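Local coordinates for putative type VI secretion protein (PDB 4PS2) that probably forms part of the contractile sheath of the type VI secretion system, this chain being the C-terminal helical fragment of TssB, at residues E2-T7 and P24-M29. Residues are numbered along the deposited sequence; the frame is centred on the assembly and turned at random.
Sequences ESISLT and PRLKAM
L26 stands up from its helix between I4 and L6 and gives one methyl to each, a compact example of an extended N-terminal chain held to a helix by aliphatic side chains. Its CD2 takes the I4 side, 3.9 Å from I4 CD1, while its CD1 presses on the root of L6, where L6 CB lies only 3.3 Å from L26 CD1, tighter than carbons usually meet. The two leucine side chains cross at about a right angle, and L6 CG and CD1 also lie against that same methyl. Between the two grips, the carbonyl oxygen S5 O lies 4.0 Å from L26 CD2.

I4 reaches further down the helix. With CG1 anti to the backbone N (chi1 -160°) and chi2 extended as well, its CD1 is carried to the helix surface, where it fits between L26 CD2 and M29 CB, 3.9 Å from the latter; its other branch, CG2, approaches L26 O to 4.0 Å. Cutting I4 back to an alanine is likely to leave L26 CD2 and M29 CB without their shared methyl partner and to open a gap between the strip and that part of the helix. Beyond CB, the near-extended chi2 of M29 (167°) carries SD over the centre of one face of the R25 guanidinium, 3.7 Å above its plane.

Outside the two segments, S3 O accepts a hydrogen bond from R33 NH1, adding a polar tie beside the apolar ones. I4 also touches L30 and R33, and L6 touches Q22 and I23, so the irregular strip 2-7 runs along helix 16-40 at the surface of the fragment. The same helix is packed elsewhere by the rest of the bundle: P24 and A28 meet the loop around L62, whereas R25 and A28 touch L66 and L70 of helix 64-71.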
ATOM      1  N   GLU A   2      10.258   7.892  -2.643  1.00 43.30           N
ATOM      2  CA  GLU A   2       9.638   8.202  -1.384  1.00 41.57           C
ATOM      3  C   GLU A   2       8.303   8.942  -1.553  1.00 40.18           C
ATOM      4  O   GLU A   2       7.675   9.268  -0.591  1.00 39.27           O
ATOM      5  CB  GLU A   2      10.605   9.029  -0.533  1.00 20.00           C
ATOM      6  CG  GLU A   2      10.594   8.732   0.953  1.00 20.00           C
ATOM      7  CD  GLU A   2      11.139   9.854   1.847  1.00 20.00           C
ATOM      8  OE1 GLU A   2      12.307  10.280   1.690  1.00 20.00           O
ATOM      9  OE2 GLU A   2      10.391  10.271   2.745  1.00 20.00           O
ATOM     10  N   SER A   3       7.880   9.162  -2.783  1.00 34.30           N
ATOM     11  CA  SER A   3       6.652   9.906  -3.058  1.00 33.38           C
ATOM     12  C   SER A   3       5.604   9.258  -3.989  1.00 34.30           C
ATOM     13  O   SER A   3       5.904   8.382  -4.752  1.00 34.44           O
ATOM     14  CB  SER A   3       7.009  11.285  -3.582  1.00 37.98           C
ATOM     15  OG  SER A   3       7.284  11.217  -4.958  1.00 48.52           O
ATOM     16  N   ILE A   4       4.369   9.721  -3.895  1.00 27.03           N
ATOM     17  CA  ILE A   4       3.249   9.181  -4.668  1.00 25.25           C
ATOM     18  C   ILE A   4       2.280  10.343  -4.968  1.00 30.27           C
ATOM     19  O   ILE A   4       2.297  11.346  -4.256  1.00 29.83           O
ATOM     20  CB  ILE A   4       2.570   7.951  -3.981  1.00 26.72           C
ATOM     21  CG1 ILE A   4       1.749   7.117  -4.994  1.00 26.94           C
ATOM     22  CG2 ILE A   4       1.723   8.343  -2.730  1.00 23.96           C
ATOM     23  CD1 ILE A   4       1.511   5.613  -4.587  1.00 31.49           C
ATOM     24  N   SER A   5       1.455  10.215  -6.011  1.00 29.33           N
ATOM     25  CA  SER A   5       0.562  11.300  -6.411  1.00 29.82           C
ATOM     26  C   SER A   5      -0.848  10.864  -6.660  1.00 34.25           C
ATOM     27  O   SER A   5      -1.070   9.825  -7.286  1.00 33.97           O
ATOM     28  CB  SER A   5       1.085  11.968  -7.678  1.00 34.06           C
ATOM     29  OG  SER A   5       2.248  12.729  -7.413  1.00 42.11           O
ATOM     30  N   LEU A   6      -1.809  11.686  -6.199  1.00 30.48           N
ATOM     31  CA  LEU A   6      -3.223  11.505  -6.480  1.00 31.24           C
ATOM     32  C   LEU A   6      -3.513  12.539  -7.549  1.00 37.22           C
ATOM     33  O   LEU A   6      -3.365  13.739  -7.299  1.00 38.67           O
ATOM     34  CB  LEU A   6      -4.095  11.756  -5.226  1.00 31.64           C
ATOM     35  CG  LEU A   6      -5.638  11.738  -5.373  1.00 36.19           C
ATOM     36  CD1 LEU A   6      -6.150  10.517  -6.166  1.00 36.43           C
ATOM     37  CD2 LEU A   6      -6.307  11.788  -4.018  1.00 36.56           C
ATOM     38  N   THR A   7      -3.855  12.080  -8.754  1.00 32.47           N
ATOM     39  CA  THR A   7      -4.154  12.963  -9.866  1.00 30.78           C
ATOM     40  C   THR A   7      -5.668  13.066 -10.006  1.00 34.87           C
ATOM     41  O   THR A   7      -6.354  12.050 -10.008  1.00 34.95           O
ATOM     42  CB  THR A   7      -3.416  12.494 -11.139  1.00 38.62           C
ATOM     43  OG1 THR A   7      -2.013  12.512 -10.870  1.00 37.45           O
ATOM     44  CG2 THR A   7      -3.708  13.384 -12.370  1.00 38.39           C
ATOM     45  N   PRO A  24      -6.660   6.432   1.474  1.00 22.90           N
ATOM     46  CA  PRO A  24      -6.120   5.200   2.097  1.00 21.73           C
ATOM     47  C   PRO A  24      -5.463   4.235   1.099  1.00 24.35           C
ATOM     48  O   PRO A  24      -4.496   3.555   1.448  1.00 23.33           O
ATOM     49  CB  PRO A  24      -7.353   4.550   2.751  1.00 23.22           C
ATOM     50  CG  PRO A  24      -8.385   5.610   2.792  1.00 28.04           C
ATOM     51  CD  PRO A  24      -8.133   6.492   1.632  1.00 24.52           C
ATOM     52  N   ARG A  25      -5.970   4.194  -0.139  1.00 20.13           N
ATOM     53  CA  ARG A  25      -5.428   3.350  -1.203  1.00 20.29           C
ATOM     54  C   ARG A  25      -3.996   3.773  -1.532  1.00 22.92           C
ATOM     55  O   ARG A  25      -3.095   2.937  -1.546  1.00 22.18           O
ATOM     56  CB  ARG A  25      -6.344   3.414  -2.441  1.00 22.04           C
ATOM     57  CG  ARG A  25      -5.782   2.750  -3.698  1.00 29.19           C
ATOM     58  CD  ARG A  25      -6.701   2.915  -4.910  1.00 27.82           C
ATOM     59  NE  ARG A  25      -6.077   2.313  -6.089  1.00 30.64           N
ATOM     60  CZ  ARG A  25      -5.301   2.961  -6.954  1.00 38.08           C
ATOM     61  NH1 ARG A  25      -5.103   4.265  -6.832  1.00 26.45           N
ATOM     62  NH2 ARG A  25      -4.745   2.313  -7.966  1.00 28.54           N
ATOM     63  N   LEU A  26      -3.785   5.068  -1.774  1.00 19.59           N
ATOM     64  CA  LEU A  26      -2.462   5.617  -2.076  1.00 19.64           C
ATOM     65  C   LEU A  26      -1.490   5.511  -0.907  1.00 23.96           C
ATOM     66  O   LEU A  26      -0.288   5.304  -1.114  1.00 22.86           O
ATOM     67  CB  LEU A  26      -2.575   7.061  -2.555  1.00 20.37           C
ATOM     68  CG  LEU A  26      -3.173   7.201  -3.952  1.00 26.88           C
ATOM     69  CD1 LEU A  26      -3.514   8.623  -4.216  1.00 28.02           C
ATOM     70  CD2 LEU A  26      -2.225   6.669  -5.036  1.00 27.92           C
ATOM     71  N   LYS A  27      -2.008   5.636   0.318  1.00 19.40           N
ATOM     72  CA  LYS A  27      -1.207   5.500   1.529  1.00 18.05           C
ATOM     73  C   LYS A  27      -0.714   4.047   1.638  1.00 20.51           C
ATOM     74  O   LYS A  27       0.464   3.829   1.904  1.00 18.32           O
ATOM     75  CB  LYS A  27      -2.038   5.863   2.762  1.00 18.28           C
ATOM     76  CG  LYS A  27      -1.228   5.928   4.068  1.00 32.81           C
ATOM     77  CD  LYS A  27      -2.178   5.948   5.281  1.00 41.43           C
ATOM     78  CE  LYS A  27      -1.473   6.101   6.606  1.00 56.76           C
ATOM     79  NZ  LYS A  27      -0.859   4.830   7.075  1.00 66.83           N
ATOM     80  N   ALA A  28      -1.612   3.061   1.418  1.00 17.47           N
ATOM     81  CA  ALA A  28      -1.235   1.644   1.451  1.00 18.09           C
ATOM     82  C   ALA A  28      -0.184   1.323   0.368  1.00 20.50           C
ATOM     83  O   ALA A  28       0.785   0.633   0.654  1.00 18.43           O
ATOM     84  CB  ALA A  28      -2.469   0.764   1.285  1.00 19.00           C
ATOM     85  N   MET A  29      -0.371   1.849  -0.856  1.00 17.30           N
ATOM     86  CA  MET A  29       0.539   1.669  -1.990  1.00 17.44           C
ATOM     87  C   MET A  29       1.943   2.237  -1.709  1.00 21.20           C
ATOM     88  O   MET A  29       2.940   1.607  -2.083  1.00 20.14           O
ATOM     89  CB  MET A  29      -0.049   2.345  -3.239  1.00 20.26           C
ATOM     90  CG  MET A  29      -1.161   1.521  -3.921  1.00 23.72           C
ATOM     91  SD  MET A  29      -2.075   2.517  -5.138  1.00 28.27           S
ATOM     92  CE  MET A  29      -0.928   2.588  -6.413  1.00 26.19           C
TER